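Local coordinates for protein Bd3460 (Bdellovibrio bacteriovorus, PDB 5CEC) that binds the predatory endopeptidase Bd3459 as an ankyrin-repeat immunity protein and probably protects the predator from its own enzyme during cell invasion, at residues Lys31-Ala36 with Met64-Asn69; Gly96-Ala101 with Val122-Ala127; Leu134-Ala139 with Glu165-Ala170; Thr199-Ala204 with Asp211-Leu216. All blocks are in the same frame, centred on the assembly; numbering follows the deposited sequence.

Interaction 1: residues Lys31-Ala36 with Met64-Asn69; sequences KALNEA and MTPLMN
Asn34 turns CG away from its carbonyl carbon (chi1 -67°), which carries its amide to the start of helix 66-72. Asn69 adopts the same first-torsion class (chi1 -84°) and faces back towards Asn34. The two amide planes are nearly parallel, 15° apart. Asn69 ND2 packs 3.5 Å from Asn34 CB; no hydrogen bond joins the two side chains. Asn34 OD1 lies against the Pro66 ring, 3.4 Å from Pro66 CG. Leu33 adds an apolar contact at the same ring, with CD2 3.6 Å from Pro66 CG. A water sits between the Asn34 amide and Met64 O. It accepts from Asn34 ND2 at 2.8 Å and lies close to Met64 O.

Thr65-Pro66-Leu67 is the Thr-Pro-Leu signature that opens the first helix of an ankyrin repeat. Thr65 is the N-cap: Thr65 OG1 accepts from Met68 N at 3.1 Å. Met68 SD accepts weakly from Thr65 N, which completes a capping box. Asn69 ND2 donates to Thr65 O at 3.0 Å, from well above the carbonyl plane. This bond restrains the rotation of the Asn69 amide; Asn69 N uses the same oxygen as an ordinary helix bond. Behind the contact, Leu33 also packs on Val45 and Val49 of helix 42-49.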
loop_
_atom_site.group_PDB
_atom_site.type_symbol
_atom_site.label_atom_id
_atom_site.label_comp_id
_atom_site.label_asym_id
_atom_site.label_seq_id
_atom_site.Cartn_x
_atom_site.Cartn_y
_atom_site.Cartn_z
ATOM N N LYS B 31 3.047 6.342 24.773
ATOM C CA LYS B 31 2.487 5.320 23.889
ATOM C C LYS B 31 1.623 5.958 22.801
ATOM O O LYS B 31 1.678 5.548 21.650
ATOM C CB LYS B 31 1.692 4.287 24.683
ATOM C CG LYS B 31 1.267 3.068 23.876
ATOM C CD LYS B 31 0.678 1.997 24.786
ATOM C CE LYS B 31 0.056 0.863 23.989
ATOM N NZ LYS B 31 -0.701 -0.079 24.857
ATOM N N ALA B 32 0.850 6.984 23.165
ATOM C CA ALA B 32 -0.012 7.674 22.200
ATOM C C ALA B 32 0.782 8.373 21.094
ATOM O O ALA B 32 0.406 8.298 19.925
ATOM C CB ALA B 32 -0.908 8.669 22.915
ATOM N N LEU B 33 1.860 9.064 21.468
ATOM C CA LEU B 33 2.728 9.700 20.489
ATOM C C LEU B 33 3.345 8.667 19.534
ATOM O O LEU B 33 3.356 8.863 18.293
ATOM C CB LEU B 33 3.863 10.470 21.150
ATOM C CG LEU B 33 4.951 11.055 20.237
ATOM C CD1 LEU B 33 4.403 11.932 19.123
ATOM C CD2 LEU B 33 5.964 11.853 21.038
ATOM N N ASN B 34 3.897 7.598 20.105
ATOM C CA ASN B 34 4.532 6.541 19.292
ATOM C C ASN B 34 3.567 5.903 18.299
ATOM O O ASN B 34 3.915 5.704 17.138
ATOM C CB ASN B 34 5.208 5.484 20.172
ATOM C CG ASN B 34 6.398 6.039 20.928
ATOM O OD1 ASN B 34 6.896 7.135 20.625
ATOM N ND2 ASN B 34 6.837 5.318 21.936
ATOM N N GLU B 35 2.338 5.645 18.752
ATOM C CA GLU B 35 1.284 5.125 17.879
ATOM C C GLU B 35 0.893 6.102 16.762
ATOM O O GLU B 35 0.838 5.730 15.582
ATOM C CB GLU B 35 0.072 4.681 18.716
ATOM C CG GLU B 35 0.364 3.412 19.522
ATOM C CD GLU B 35 -0.807 2.901 20.349
ATOM O OE1 GLU B 35 -1.797 3.633 20.541
ATOM O OE2 GLU B 35 -0.732 1.745 20.819
ATOM N N ALA B 36 0.692 7.369 17.110
ATOM C CA ALA B 36 0.378 8.379 16.091
ATOM C C ALA B 36 1.499 8.521 15.067
ATOM O O ALA B 36 1.246 8.665 13.865
ATOM C CB ALA B 36 0.081 9.715 16.758
ATOM N N MET B 64 11.941 1.681 21.305
ATOM C CA MET B 64 11.462 2.555 20.232
ATOM C C MET B 64 11.326 3.994 20.682
ATOM O O MET B 64 10.903 4.287 21.815
ATOM C CB MET B 64 10.103 2.078 19.713
ATOM C CG MET B 64 10.102 0.661 19.160
ATOM S SD MET B 64 11.026 0.507 17.624
ATOM C CE MET B 64 9.913 1.297 16.462
ATOM N N THR B 65 11.610 4.876 19.752
ATOM C CA THR B 65 11.359 6.308 19.859
ATOM C C THR B 65 10.269 6.723 18.871
ATOM O O THR B 65 9.959 5.991 17.929
ATOM C CB THR B 65 12.598 7.094 19.459
ATOM O OG1 THR B 65 12.942 6.771 18.104
ATOM C CG2 THR B 65 13.766 6.799 20.398
ATOM N N PRO B 66 9.722 7.937 19.043
ATOM C CA PRO B 66 8.838 8.495 18.018
ATOM C C PRO B 66 9.445 8.476 16.628
ATOM O O PRO B 66 8.737 8.183 15.642
ATOM C CB PRO B 66 8.630 9.940 18.496
ATOM C CG PRO B 66 8.761 9.842 19.978
ATOM C CD PRO B 66 9.787 8.798 20.245
ATOM N N LEU B 67 10.708 8.862 16.513
ATOM C CA LEU B 67 11.332 8.921 15.198
ATOM C C LEU B 67 11.375 7.549 14.535
ATOM O O LEU B 67 11.157 7.439 13.321
ATOM C CB LEU B 67 12.746 9.507 15.307
ATOM C CG LEU B 67 13.447 9.737 13.974
ATOM C CD1 LEU B 67 12.764 10.806 13.165
ATOM C CD2 LEU B 67 14.912 10.036 14.167
ATOM N N MET B 68 11.719 6.514 15.297
ATOM C CA MET B 68 11.725 5.149 14.740
ATOM C C MET B 68 10.352 4.753 14.240
ATOM O O MET B 68 10.246 4.140 13.178
ATOM C CB MET B 68 12.205 4.131 15.760
ATOM C CG MET B 68 13.674 4.211 16.121
ATOM S SD MET B 68 13.907 3.210 17.604
ATOM C CE MET B 68 15.399 3.942 18.238
ATOM N N ASN B 69 9.326 5.047 15.022
ATOM C CA ASN B 69 7.969 4.782 14.607
ATOM C C ASN B 69 7.592 5.503 13.323
ATOM O O ASN B 69 7.009 4.895 12.427
ATOM C CB ASN B 69 7.010 5.165 15.735
ATOM C CG ASN B 69 6.847 4.080 16.762
ATOM O OD1 ASN B 69 6.111 3.137 16.541
ATOM N ND2 ASN B 69 7.522 4.210 17.896
HETATM O O HOH W 1 9.363 6.198 22.875
#

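Interaction 2: residues Gly96-Ala101 with Val122-Ala127; sequences GETALA and VDIIVA
This contact joins the start of helix 99-105 to the loop between helices 109-117 and 134-141, with Glu97, Thr98, Leu100 and Ala101 meeting Val122, Ile124, Val126 and Ala127. Both segments fall in one predicted ankyrin repeat, 95-127. It is mainly apolar, with one direct hydrogen bond and one shared water.

Ile124 is the central apolar residue. Its CG1 branch stands between the backbone N and the carbonyl carbon (chi1 64°), and the extended chain then pushes CD1 into the first turn of the helix. Ile124 CD1 comes within 3.2 Å of Thr98 OG1, and it also touches Ala101 CB at 4.0 Å. Val126 CG1 reaches Ala101 CB from farther along the loop. Leu100 CD2 meets Val122 CG1 at 4.1 Å. Thr98 is the N-cap, and its hydroxyl accepts weakly from Ala101 N.

The extended Glu97 side chain grips the far end of the loop. Ala127 N donates to Glu97 OE2 at 2.9 Å, almost straight at 171°, but from above the carboxylate plane (43° out of it). The other oxygen, OE1, is hydrogen-bonded to Ser393 OG of the Bd3459 chain, so this carboxylate links the loop to the bound enzyme. The water donates to Gly96 O and Ile125 O, each at 2.9 Å, and accepts from Thr98 N.

On the helical side, Leu100 rests on Ala112, Leu115 and Ile116 of helix 109-117. Leu134 of helix 134-141 packs on both Leu100 and Ile124, and Val126 touches Thr105 at the end of helix 99-105.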
loop_
_atom_site.group_PDB
_atom_site.type_symbol
_atom_site.label_atom_id
_atom_site.label_comp_id
_atom_site.label_asym_id
_atom_site.label_seq_id
_atom_site.Cartn_x
_atom_site.Cartn_y
_atom_site.Cartn_z
ATOM N N GLY B 96 18.630 -3.379 17.554
ATOM C CA GLY B 96 19.850 -2.660 17.169
ATOM C C GLY B 96 19.704 -1.644 16.068
ATOM O O GLY B 96 20.719 -1.176 15.542
ATOM N N GLU B 97 18.461 -1.296 15.732
ATOM C CA GLU B 97 18.180 -0.457 14.585
ATOM C C GLU B 97 17.926 0.986 14.931
ATOM O O GLU B 97 17.150 1.309 15.825
ATOM C CB GLU B 97 16.999 -1.022 13.809
ATOM C CG GLU B 97 17.349 -2.323 13.096
ATOM C CD GLU B 97 16.247 -2.857 12.198
ATOM O OE1 GLU B 97 15.062 -2.751 12.586
ATOM O OE2 GLU B 97 16.588 -3.395 11.118
ATOM N N THR B 98 18.588 1.870 14.195
ATOM C CA THR B 98 18.282 3.293 14.245
ATOM C C THR B 98 17.080 3.580 13.334
ATOM O O THR B 98 16.620 2.698 12.551
ATOM C CB THR B 98 19.434 4.162 13.754
ATOM O OG1 THR B 98 19.612 3.922 12.358
ATOM C CG2 THR B 98 20.741 3.881 14.522
ATOM N N ALA B 99 16.533 4.780 13.447
ATOM C CA ALA B 99 15.458 5.217 12.564
ATOM C C ALA B 99 15.771 5.011 11.088
ATOM O O ALA B 99 14.895 4.594 10.326
ATOM C CB ALA B 99 15.073 6.681 12.801
ATOM N N LEU B 100 17.014 5.289 10.692
ATOM C CA LEU B 100 17.388 5.106 9.293
ATOM C C LEU B 100 17.304 3.634 8.906
ATOM O O LEU B 100 16.841 3.308 7.790
ATOM C CB LEU B 100 18.783 5.681 9.034
ATOM C CG LEU B 100 19.308 5.489 7.608
ATOM C CD1 LEU B 100 18.366 6.047 6.532
ATOM C CD2 LEU B 100 20.681 6.138 7.475
ATOM N N ALA B 101 17.754 2.745 9.777
ATOM C CA ALA B 101 17.559 1.316 9.517
ATOM C C ALA B 101 16.106 0.934 9.415
ATOM O O ALA B 101 15.762 0.180 8.507
ATOM C CB ALA B 101 18.256 0.475 10.561
ATOM N N VAL B 122 25.147 6.428 8.238
ATOM C CA VAL B 122 24.868 5.399 7.260
ATOM C C VAL B 122 25.652 4.114 7.488
ATOM O O VAL B 122 25.314 3.084 6.884
ATOM C CB VAL B 122 25.040 5.897 5.817
ATOM C CG1 VAL B 122 24.157 7.110 5.544
ATOM C CG2 VAL B 122 26.498 6.239 5.515
ATOM N N ASP B 123 26.698 4.161 8.325
ATOM C CA ASP B 123 27.503 2.976 8.636
ATOM C C ASP B 123 26.877 2.246 9.814
ATOM O O ASP B 123 27.402 2.216 10.926
ATOM C CB ASP B 123 28.940 3.341 8.900
ATOM C CG ASP B 123 29.844 2.134 9.077
ATOM O OD1 ASP B 123 29.390 0.971 8.883
ATOM O OD2 ASP B 123 31.021 2.345 9.438
ATOM N N ILE B 124 25.758 1.589 9.523
ATOM C CA ILE B 124 24.966 0.891 10.538
ATOM C C ILE B 124 24.574 -0.476 10.021
ATOM O O ILE B 124 24.729 -0.778 8.817
ATOM C CB ILE B 124 23.728 1.707 10.952
ATOM C CG1 ILE B 124 22.742 1.885 9.775
ATOM C CG2 ILE B 124 24.166 3.043 11.535
ATOM C CD1 ILE B 124 21.515 2.689 10.119
ATOM N N ILE B 125 24.093 -1.308 10.946
ATOM C CA ILE B 125 23.695 -2.688 10.691
ATOM C C ILE B 125 22.193 -2.838 10.908
ATOM O O ILE B 125 21.633 -2.295 11.852
ATOM C CB ILE B 125 24.431 -3.643 11.664
ATOM C CG1 ILE B 125 25.961 -3.522 11.523
ATOM C CG2 ILE B 125 24.006 -5.098 11.503
ATOM C CD1 ILE B 125 26.503 -3.742 10.143
ATOM N N VAL B 126 21.554 -3.554 9.993
ATOM C CA VAL B 126 20.127 -3.820 10.089
ATOM C C VAL B 126 19.924 -5.160 10.813
ATOM O O VAL B 126 20.808 -6.014 10.862
ATOM C CB VAL B 126 19.416 -3.779 8.715
ATOM C CG1 VAL B 126 19.669 -2.430 8.036
ATOM C CG2 VAL B 126 19.827 -4.915 7.764
ATOM N N ALA B 127 18.730 -5.327 11.325
ATOM C CA ALA B 127 18.408 -6.490 12.130
ATOM C C ALA B 127 18.460 -7.773 11.295
ATOM O O ALA B 127 18.328 -7.743 10.060
ATOM C CB ALA B 127 17.025 -6.342 12.748
HETATM O O HOH W 2 21.077 0.266 13.008
#

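Interaction 3: residues Leu134-Ala139 with Glu165-Ala170; sequences LFMRAA and ETALFA
Met136 and Ala167 form the centre of this contact, where helix 134-141 meets the start of helix 167-174. Met136 CG lies 3.5 Å from Ala167 N. Beyond it the methionine bends at chi3 (71°), and its end lies along the backbone before the helix. Met136 SD is 3.5 Å from Glu165 O, and Met136 CE is 3.6 Å from Thr166 O. Ala167 points its methyl back at helix 134-141. There Ala167 CB touches Phe135 CE2 at 3.8 Å, approaching the ring obliquely, and it meets Ala139 CB at 3.9 Å. Ala139 CB also covers one face of the Phe135 ring, 4.0 Å above the plane and towards its rim. No hydrogen bond crosses between the segments.

A second shell surrounds the backbone that Met136 touches. Thr166 is the N-cap residue of helix 167-174, and its OG1 sits in plane at the edge of the Phe169 ring. Glu165 CA lies over a face of the same ring. The Glu165 carboxylate forms a salt bridge with Arg173 and accepts from Asn194, while Glu165 N donates to Asn161.

Thr166-Ala167-Leu168 resembles the Thr-Pro-Leu that opens ankyrin helices. Two neighbouring helices of the stack meet here. Leu183 of helix 177-185 packs on Phe135, Ala139 and Ala167 together. Phe135 also packs into helix 143-152 through Ala146, Ile149 and Leu150.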
loop_
_atom_site.group_PDB
_atom_site.type_symbol
_atom_site.label_atom_id
_atom_site.label_comp_id
_atom_site.label_asym_id
_atom_site.label_seq_id
_atom_site.Cartn_x
_atom_site.Cartn_y
_atom_site.Cartn_z
ATOM N N LEU B 134 23.434 -1.533 6.255
ATOM C CA LEU B 134 22.412 -0.676 5.629
ATOM C C LEU B 134 22.612 -0.606 4.108
ATOM O O LEU B 134 21.645 -0.684 3.329
ATOM C CB LEU B 134 22.451 0.731 6.208
ATOM C CG LEU B 134 21.291 1.636 5.833
ATOM C CD1 LEU B 134 20.064 1.261 6.669
ATOM C CD2 LEU B 134 21.645 3.093 6.057
ATOM N N PHE B 135 23.867 -0.427 3.701
ATOM C CA PHE B 135 24.181 -0.361 2.271
ATOM C C PHE B 135 23.698 -1.602 1.537
ATOM O O PHE B 135 23.098 -1.490 0.467
ATOM C CB PHE B 135 25.686 -0.174 1.996
ATOM C CG PHE B 135 25.976 -0.218 0.534
ATOM C CD1 PHE B 135 25.588 0.817 -0.284
ATOM C CD2 PHE B 135 26.556 -1.344 -0.031
ATOM C CE1 PHE B 135 25.758 0.735 -1.661
ATOM C CE2 PHE B 135 26.707 -1.457 -1.387
ATOM C CZ PHE B 135 26.324 -0.406 -2.211
ATOM N N MET B 136 23.980 -2.779 2.091
ATOM C CA MET B 136 23.542 -4.012 1.447
ATOM C C MET B 136 22.048 -4.076 1.225
ATOM O O MET B 136 21.584 -4.480 0.173
ATOM C CB MET B 136 23.989 -5.238 2.258
ATOM C CG MET B 136 25.449 -5.492 2.139
ATOM S SD MET B 136 26.047 -6.735 3.296
ATOM C CE MET B 136 25.346 -8.229 2.612
ATOM N N ARG B 137 21.296 -3.694 2.228
ATOM C CA ARG B 137 19.862 -3.743 2.151
ATOM C C ARG B 137 19.346 -2.774 1.083
ATOM O O ARG B 137 18.467 -3.108 0.269
ATOM C CB ARG B 137 19.231 -3.493 3.530
ATOM C CG ARG B 137 17.719 -3.660 3.561
ATOM C CD ARG B 137 17.214 -5.027 3.120
ATOM N NE ARG B 137 17.950 -6.103 3.796
ATOM C CZ ARG B 137 17.697 -6.579 5.022
ATOM N NH1 ARG B 137 16.639 -6.175 5.694
ATOM N NH2 ARG B 137 18.519 -7.464 5.560
ATOM N N ALA B 138 19.869 -1.549 1.082
ATOM C CA ALA B 138 19.525 -0.576 0.025
ATOM C C ALA B 138 19.952 -1.058 -1.366
ATOM O O ALA B 138 19.216 -0.906 -2.334
ATOM C CB ALA B 138 20.154 0.764 0.341
ATOM N N ALA B 139 21.115 -1.688 -1.465
ATOM C CA ALA B 139 21.619 -2.144 -2.761
ATOM C C ALA B 139 20.720 -3.135 -3.423
ATOM O O ALA B 139 20.591 -3.146 -4.640
ATOM C CB ALA B 139 23.026 -2.719 -2.642
ATOM N N GLU B 165 29.846 -11.501 3.920
ATOM C CA GLU B 165 29.299 -11.205 2.600
ATOM C C GLU B 165 29.061 -9.720 2.435
ATOM O O GLU B 165 28.636 -9.035 3.366
ATOM C CB GLU B 165 27.978 -11.976 2.410
ATOM C CG GLU B 165 28.224 -13.468 2.330
ATOM C CD GLU B 165 27.024 -14.293 1.896
ATOM O OE1 GLU B 165 25.899 -13.743 1.793
ATOM O OE2 GLU B 165 27.209 -15.506 1.681
ATOM N N THR B 166 29.332 -9.234 1.226
ATOM C CA THR B 166 29.006 -7.891 0.783
ATOM C C THR B 166 27.771 -7.920 -0.107
ATOM O O THR B 166 27.189 -8.979 -0.402
ATOM C CB THR B 166 30.193 -7.327 0.004
ATOM O OG1 THR B 166 30.413 -8.185 -1.115
ATOM C CG2 THR B 166 31.435 -7.281 0.872
ATOM N N ALA B 167 27.352 -6.741 -0.534
ATOM C CA ALA B 167 26.198 -6.604 -1.444
ATOM C C ALA B 167 26.321 -7.432 -2.696
ATOM O O ALA B 167 25.322 -7.936 -3.203
ATOM C CB ALA B 167 25.982 -5.150 -1.804
ATOM N N LEU B 168 27.550 -7.584 -3.196
ATOM C CA LEU B 168 27.766 -8.418 -4.380
ATOM C C LEU B 168 27.215 -9.826 -4.199
ATOM O O LEU B 168 26.701 -10.408 -5.147
ATOM C CB LEU B 168 29.253 -8.447 -4.746
ATOM C CG LEU B 168 29.555 -9.033 -6.129
ATOM C CD1 LEU B 168 29.092 -8.097 -7.240
ATOM C CD2 LEU B 168 31.042 -9.247 -6.292
ATOM N N PHE B 169 27.349 -10.370 -2.997
ATOM C CA PHE B 169 26.843 -11.718 -2.701
ATOM C C PHE B 169 25.316 -11.748 -2.707
ATOM O O PHE B 169 24.697 -12.695 -3.217
ATOM C CB PHE B 169 27.341 -12.172 -1.317
ATOM C CG PHE B 169 28.782 -12.554 -1.282
ATOM C CD1 PHE B 169 29.802 -11.611 -1.366
ATOM C CD2 PHE B 169 29.135 -13.875 -1.147
ATOM C CE1 PHE B 169 31.112 -12.007 -1.316
ATOM C CE2 PHE B 169 30.444 -14.276 -1.100
ATOM C CZ PHE B 169 31.446 -13.340 -1.168
ATOM N N ALA B 170 24.686 -10.738 -2.102
ATOM C CA ALA B 170 23.226 -10.704 -2.067
ATOM C C ALA B 170 22.620 -10.612 -3.454
ATOM O O ALA B 170 21.668 -11.304 -3.776
ATOM C CB ALA B 170 22.760 -9.538 -1.211
#

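Interaction 4: residues Thr199-Ala204 with Asp211-Leu216; sequences TALDVA and DTAKAL
Leu201 and Leu216 fill the interface between helices 200-206 and 210-218, the end of Leu201 meeting the base of Leu216. Leu201 CG, anti to N (chi1 175°), carries CD1 to the Ala213 carbonyl. Leu201 CD1 comes within 3.3 Å of Ala213 O and touches Leu216 CB at 4.1 Å. Leu216 takes a different first torsion, with CG anti to its carbonyl carbon (chi1 -75°). Leu216 CD1 lies against the backbone of the facing helix, 3.9 Å from Ala200 O. The same methyl also meets Ala200 CB at 4.1 Å.

The closest backbone approach lies at Ala204 and Ala213. Ala204 points its CB at helix 210-218 and meets Ala213 CB at 3.9 Å. Thr212 OG1 is 3.5 Å from Ala204 CB in a van der Waals contact. Its polar partner is Ala172 O of helix 167-174, so the hydroxyl ties helix 210-218 to the preceding pair.

The two short segments run nearly antiparallel, at 153°, and their axes come within 8.6 Å. The antiparallel pair is consistent with the helix-loop-helix hairpin of ankyrin proteins. No hydrogen bond joins the segments. Helix 200-206 is opened by a capping box: Thr199 OG1 accepts from Asp202 N, and Asp202 OD2 accepts from Thr199 N at 3.0 Å.

These are the last two helices of the modelled chain. Ala200 packs on Leu168 and Val203 on Phe169 and Arg173, all of helix 167-174. Leu216 also reaches Ala172 of that helix and Ile180 of helix 177-185.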
loop_
_atom_site.group_PDB
_atom_site.type_symbol
_atom_site.label_atom_id
_atom_site.label_comp_id
_atom_site.label_asym_id
_atom_site.label_seq_id
_atom_site.Cartn_x
_atom_site.Cartn_y
_atom_site.Cartn_z
ATOM N N THR B 199 32.973 -17.452 -2.964
ATOM C CA THR B 199 32.915 -16.188 -3.690
ATOM C C THR B 199 31.476 -15.835 -4.039
ATOM O O THR B 199 30.566 -16.651 -3.879
ATOM C CB THR B 199 33.700 -16.289 -4.994
ATOM O OG1 THR B 199 33.116 -17.316 -5.799
ATOM C CG2 THR B 199 35.190 -16.605 -4.741
ATOM N N ALA B 200 31.261 -14.641 -4.575
ATOM C CA ALA B 200 29.950 -14.252 -5.074
ATOM C C ALA B 200 29.492 -15.172 -6.206
ATOM O O ALA B 200 28.335 -15.541 -6.271
ATOM C CB ALA B 200 29.944 -12.798 -5.514
ATOM N N LEU B 201 30.395 -15.536 -7.105
ATOM C CA LEU B 201 30.063 -16.486 -8.160
ATOM C C LEU B 201 29.590 -17.819 -7.552
ATOM O O LEU B 201 28.593 -18.386 -8.004
ATOM C CB LEU B 201 31.291 -16.720 -9.054
ATOM C CG LEU B 201 31.137 -17.794 -10.138
ATOM C CD1 LEU B 201 29.915 -17.530 -11.004
ATOM C CD2 LEU B 201 32.390 -17.846 -10.985
ATOM N N ASP B 202 30.296 -18.307 -6.525
ATOM C CA ASP B 202 29.917 -19.554 -5.869
ATOM C C ASP B 202 28.453 -19.449 -5.382
ATOM O O ASP B 202 27.667 -20.391 -5.538
ATOM C CB ASP B 202 30.807 -19.866 -4.666
ATOM C CG ASP B 202 32.189 -20.329 -5.045
ATOM O OD1 ASP B 202 32.398 -20.873 -6.153
ATOM O OD2 ASP B 202 33.067 -20.187 -4.180
ATOM N N VAL B 203 28.086 -18.337 -4.759
ATOM C CA VAL B 203 26.737 -18.253 -4.190
ATOM C C VAL B 203 25.678 -18.056 -5.263
ATOM O O VAL B 203 24.540 -18.475 -5.098
ATOM C CB VAL B 203 26.605 -17.244 -3.014
ATOM C CG1 VAL B 203 27.660 -17.520 -1.963
ATOM C CG2 VAL B 203 26.632 -15.801 -3.465
ATOM N N ALA B 204 26.030 -17.385 -6.371
ATOM C CA ALA B 204 25.119 -17.334 -7.509
ATOM C C ALA B 204 24.766 -18.726 -8.032
ATOM O O ALA B 204 23.614 -19.018 -8.277
ATOM C CB ALA B 204 25.696 -16.505 -8.627
ATOM N N ASP B 211 21.649 -16.076 -14.573
ATOM C CA ASP B 211 22.091 -14.834 -15.202
ATOM C C ASP B 211 23.227 -14.145 -14.439
ATOM O O ASP B 211 24.150 -13.652 -15.065
ATOM C CB ASP B 211 20.926 -13.864 -15.382
ATOM C CG ASP B 211 19.884 -14.360 -16.346
ATOM O OD1 ASP B 211 20.238 -15.074 -17.293
ATOM O OD2 ASP B 211 18.692 -14.038 -16.144
ATOM N N THR B 212 23.158 -14.086 -13.106
ATOM C CA THR B 212 24.256 -13.496 -12.367
ATOM C C THR B 212 25.496 -14.399 -12.353
ATOM O O THR B 212 26.619 -13.884 -12.372
ATOM C CB THR B 212 23.902 -13.153 -10.916
ATOM O OG1 THR B 212 23.485 -14.346 -10.269
ATOM C CG2 THR B 212 22.831 -12.048 -10.830
ATOM N N ALA B 213 25.310 -15.724 -12.368
ATOM C CA ALA B 213 26.465 -16.620 -12.373
ATOM C C ALA B 213 27.228 -16.429 -13.680
ATOM O O ALA B 213 28.456 -16.300 -13.678
ATOM C CB ALA B 213 26.058 -18.080 -12.189
ATOM N N LYS B 214 26.497 -16.420 -14.798
ATOM C CA LYS B 214 27.124 -16.199 -16.103
ATOM C C LYS B 214 27.895 -14.890 -16.109
ATOM O O LYS B 214 29.051 -14.831 -16.530
ATOM C CB LYS B 214 26.054 -16.156 -17.204
ATOM C CG LYS B 214 25.486 -17.502 -17.563
ATOM C CD LYS B 214 24.354 -17.419 -18.585
ATOM C CE LYS B 214 23.547 -18.723 -18.612
ATOM N NZ LYS B 214 22.654 -18.913 -19.797
ATOM N N ALA B 215 27.240 -13.835 -15.617
ATOM C CA ALA B 215 27.845 -12.504 -15.592
ATOM C C ALA B 215 29.091 -12.464 -14.717
ATOM O O ALA B 215 30.129 -11.975 -15.143
ATOM C CB ALA B 215 26.855 -11.457 -15.136
ATOM N N LEU B 216 28.986 -12.994 -13.505
ATOM C CA LEU B 216 30.127 -12.997 -12.595
ATOM C C LEU B 216 31.306 -13.842 -13.061
ATOM O O LEU B 216 32.462 -13.461 -12.837
ATOM C CB LEU B 216 29.712 -13.451 -11.222
ATOM C CG LEU B 216 28.934 -12.402 -10.450
ATOM C CD1 LEU B 216 28.245 -13.067 -9.280
ATOM C CD2 LEU B 216 29.821 -11.273 -9.978
#

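Overall arrangement
The four contacts follow one another along the chain; none nest or cross. Interaction 1 closes a 27-residue loop holding helix 42-49, setting helices 31-39 and 66-72 side by side. Interaction 2 folds the loop after helix 109-117 back onto the start of helix 99-105. Interaction 3 spans helix 143-152 and joins helices 134-141 and 167-174. Interaction 4 closes a six-residue connection in the C-terminal hairpin. Successive contacts touch: Leu67 on Ala99, Val126 on Arg137, Phe169 on Thr199. Interactions 1 and 4 have centres about 42 Å apart, on opposite sides of the chain's centre, as expected of an elongated ankyrin stack.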